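Local coordinates for protein ferredoxin (Trichomonas vaginalis, PDB 1L5P) that carries electrons through a single [2Fe-2S] cluster, linking pyruvate:ferredoxin oxidoreductase to hydrogenase in the hydrogenosome, at residues K50-V56 against N86-E92. Numbering follows the deposited sequence.
Sequences KHVSGKV and NDGAVFE
Val90 pairs with two residues at once, Val52 and Ser53, in a classic beta bulge. It lies between antiparallel strands 48-53 and 90-92 in the mixed sheet of the beta-grasp fold of this [2Fe-2S] ferredoxin. Val90 O accepts two backbone hydrogen bonds, from Val52 N at 3.0 Å and from Ser53 N at 3.3 Å, both donors tilted a little to the same side of its carbonyl plane. Ser53 O accepts Val90 N in return, from above its carbonyl plane. Lys50 and Glu92 are a hydrogen-bonded pair and also a salt bridge. Along Lys50, CB lies 3.6 Å from Glu92 O. Bends at chi2 (111°) and chi3 (72°) bring its end to the Glu92 carboxylate. CE comes to 3.2 Å from Glu92 OE1, and NZ makes a weak bond of 3.0 Å to the same oxygen. On the other face of the sheet, the His51 and Phe91 rings meet obliquely, planes 37° apart. Val56 CG2 packs on one face of the His51 ring, offset toward the rim, and also touches Phe91 CZ at 3.7 Å. Ile80 touches both Val56 and Phe91. This packing is set back from the metal site: the Phe91 side chain is about 11 Å from that of the cluster ligand Cys78. Just before strand 90-92, a type II turn runs from Asn86 to Ala89. The Asn86 amide links two chain segments: OD1 accepts from Ser83 N, and ND2 donates to Lys55 O at 2.8 Å, with that oxygen close to the amide plane.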
loop_
_atom_site.group_PDB
_atom_site.type_symbol
_atom_site.label_atom_id
_atom_site.label_comp_id
_atom_site.label_asym_id
_atom_site.label_seq_id
_atom_site.Cartn_x
_atom_site.Cartn_y
_atom_site.Cartn_z
ATOM N N LYS A 50 2.999 -5.520 -1.465
ATOM C CA LYS A 50 4.292 -5.870 -0.886
ATOM C C LYS A 50 5.255 -4.701 -0.913
ATOM O O LYS A 50 5.498 -4.119 -1.963
ATOM C CB LYS A 50 4.911 -7.059 -1.623
ATOM C CG LYS A 50 4.585 -8.402 -1.011
ATOM C CD LYS A 50 3.669 -9.211 -1.905
ATOM C CE LYS A 50 4.420 -9.721 -3.127
ATOM N NZ LYS A 50 3.521 -10.030 -4.277
ATOM N N HIS A 51 5.788 -4.348 0.252
ATOM C CA HIS A 51 6.747 -3.261 0.349
ATOM C C HIS A 51 8.122 -3.839 0.012
ATOM O O HIS A 51 8.669 -4.642 0.772
ATOM C CB HIS A 51 6.749 -2.680 1.765
ATOM C CG HIS A 51 7.839 -1.679 2.011
ATOM N ND1 HIS A 51 8.355 -1.438 3.267
ATOM C CD2 HIS A 51 8.498 -0.852 1.168
ATOM C CE1 HIS A 51 9.284 -0.504 3.185
ATOM N NE2 HIS A 51 9.391 -0.130 1.920
ATOM N N VAL A 52 8.675 -3.441 -1.135
ATOM C CA VAL A 52 9.978 -3.944 -1.564
ATOM C C VAL A 52 11.143 -2.967 -1.464
ATOM O O VAL A 52 12.295 -3.394 -1.459
ATOM C CB VAL A 52 9.949 -4.476 -3.007
ATOM C CG1 VAL A 52 9.041 -5.699 -3.079
ATOM C CG2 VAL A 52 9.502 -3.379 -3.969
ATOM N N SER A 53 10.865 -1.671 -1.388
ATOM C CA SER A 53 11.942 -0.701 -1.268
ATOM C C SER A 53 11.453 0.578 -0.646
ATOM O O SER A 53 10.261 0.877 -0.676
ATOM C CB SER A 53 12.550 -0.369 -2.631
ATOM O OG SER A 53 12.661 -1.513 -3.456
ATOM N N GLY A 54 12.383 1.338 -0.083
ATOM C CA GLY A 54 12.025 2.606 0.522
ATOM C C GLY A 54 11.610 2.560 1.979
ATOM O O GLY A 54 11.373 1.498 2.550
ATOM N N LYS A 55 11.516 3.737 2.580
ATOM C CA LYS A 55 11.138 3.855 3.971
ATOM C C LYS A 55 9.636 3.875 4.161
ATOM O O LYS A 55 8.930 4.688 3.562
ATOM C CB LYS A 55 11.724 5.132 4.570
ATOM C CG LYS A 55 13.207 5.062 4.864
ATOM C CD LYS A 55 13.827 6.453 4.835
ATOM C CE LYS A 55 15.284 6.407 4.377
ATOM N NZ LYS A 55 15.631 5.125 3.684
ATOM N N VAL A 56 9.157 2.969 5.003
ATOM C CA VAL A 56 7.743 2.899 5.328
ATOM C C VAL A 56 7.638 2.485 6.783
ATOM O O VAL A 56 8.218 1.474 7.196
ATOM C CB VAL A 56 6.988 1.886 4.460
ATOM C CG1 VAL A 56 5.528 1.876 4.863
ATOM C CG2 VAL A 56 7.120 2.262 2.985
ATOM N N ASN A 86 8.096 8.843 2.442
ATOM C CA ASN A 86 7.836 7.665 1.622
ATOM C C ASN A 86 8.184 7.873 0.147
ATOM O O ASN A 86 8.047 6.962 -0.671
ATOM C CB ASN A 86 6.364 7.262 1.754
ATOM C CG ASN A 86 5.930 7.092 3.200
ATOM O OD1 ASN A 86 5.027 7.783 3.677
ATOM N ND2 ASN A 86 6.576 6.169 3.905
ATOM N N ASP A 87 8.632 9.074 -0.195
ATOM C CA ASP A 87 8.991 9.375 -1.578
ATOM C C ASP A 87 10.070 8.430 -2.112
ATOM O O ASP A 87 11.194 8.397 -1.613
ATOM C CB ASP A 87 9.463 10.831 -1.697
ATOM C CG ASP A 87 9.606 11.283 -3.139
ATOM O OD1 ASP A 87 10.047 12.432 -3.356
ATOM O OD2 ASP A 87 9.283 10.497 -4.057
ATOM N N GLY A 88 9.725 7.661 -3.136
ATOM C CA GLY A 88 10.691 6.741 -3.700
ATOM C C GLY A 88 10.442 5.308 -3.288
ATOM O O GLY A 88 11.117 4.397 -3.766
ATOM N N ALA A 89 9.475 5.097 -2.401
ATOM C CA ALA A 89 9.158 3.746 -1.948
ATOM C C ALA A 89 8.599 2.936 -3.106
ATOM O O ALA A 89 7.921 3.481 -3.983
ATOM C CB ALA A 89 8.151 3.799 -0.823
ATOM N N VAL A 90 8.886 1.642 -3.108
ATOM C CA VAL A 90 8.407 0.768 -4.157
ATOM C C VAL A 90 7.528 -0.341 -3.599
ATOM O O VAL A 90 7.896 -0.993 -2.627
ATOM C CB VAL A 90 9.577 0.136 -4.887
ATOM C CG1 VAL A 90 9.070 -0.766 -6.009
ATOM C CG2 VAL A 90 10.479 1.238 -5.427
ATOM N N PHE A 91 6.365 -0.554 -4.212
ATOM C CA PHE A 91 5.451 -1.599 -3.765
ATOM C C PHE A 91 5.090 -2.515 -4.924
ATOM O O PHE A 91 4.932 -2.068 -6.048
ATOM C CB PHE A 91 4.175 -0.985 -3.173
ATOM C CG PHE A 91 4.428 -0.018 -2.055
ATOM C CD1 PHE A 91 4.612 1.333 -2.319
ATOM C CD2 PHE A 91 4.468 -0.455 -0.732
ATOM C CE1 PHE A 91 4.828 2.247 -1.270
ATOM C CE2 PHE A 91 4.685 0.443 0.317
ATOM C CZ PHE A 91 4.863 1.796 0.051
ATOM N N GLU A 92 4.960 -3.801 -4.635
ATOM C CA GLU A 92 4.622 -4.795 -5.635
ATOM C C GLU A 92 3.192 -5.297 -5.381
ATOM O O GLU A 92 2.841 -5.668 -4.257
ATOM C CB GLU A 92 5.652 -5.912 -5.546
ATOM C CG GLU A 92 5.322 -7.175 -6.267
ATOM C CD GLU A 92 6.395 -8.222 -6.042
ATOM O OE1 GLU A 92 6.059 -9.413 -5.829
ATOM O OE2 GLU A 92 7.585 -7.843 -6.068
#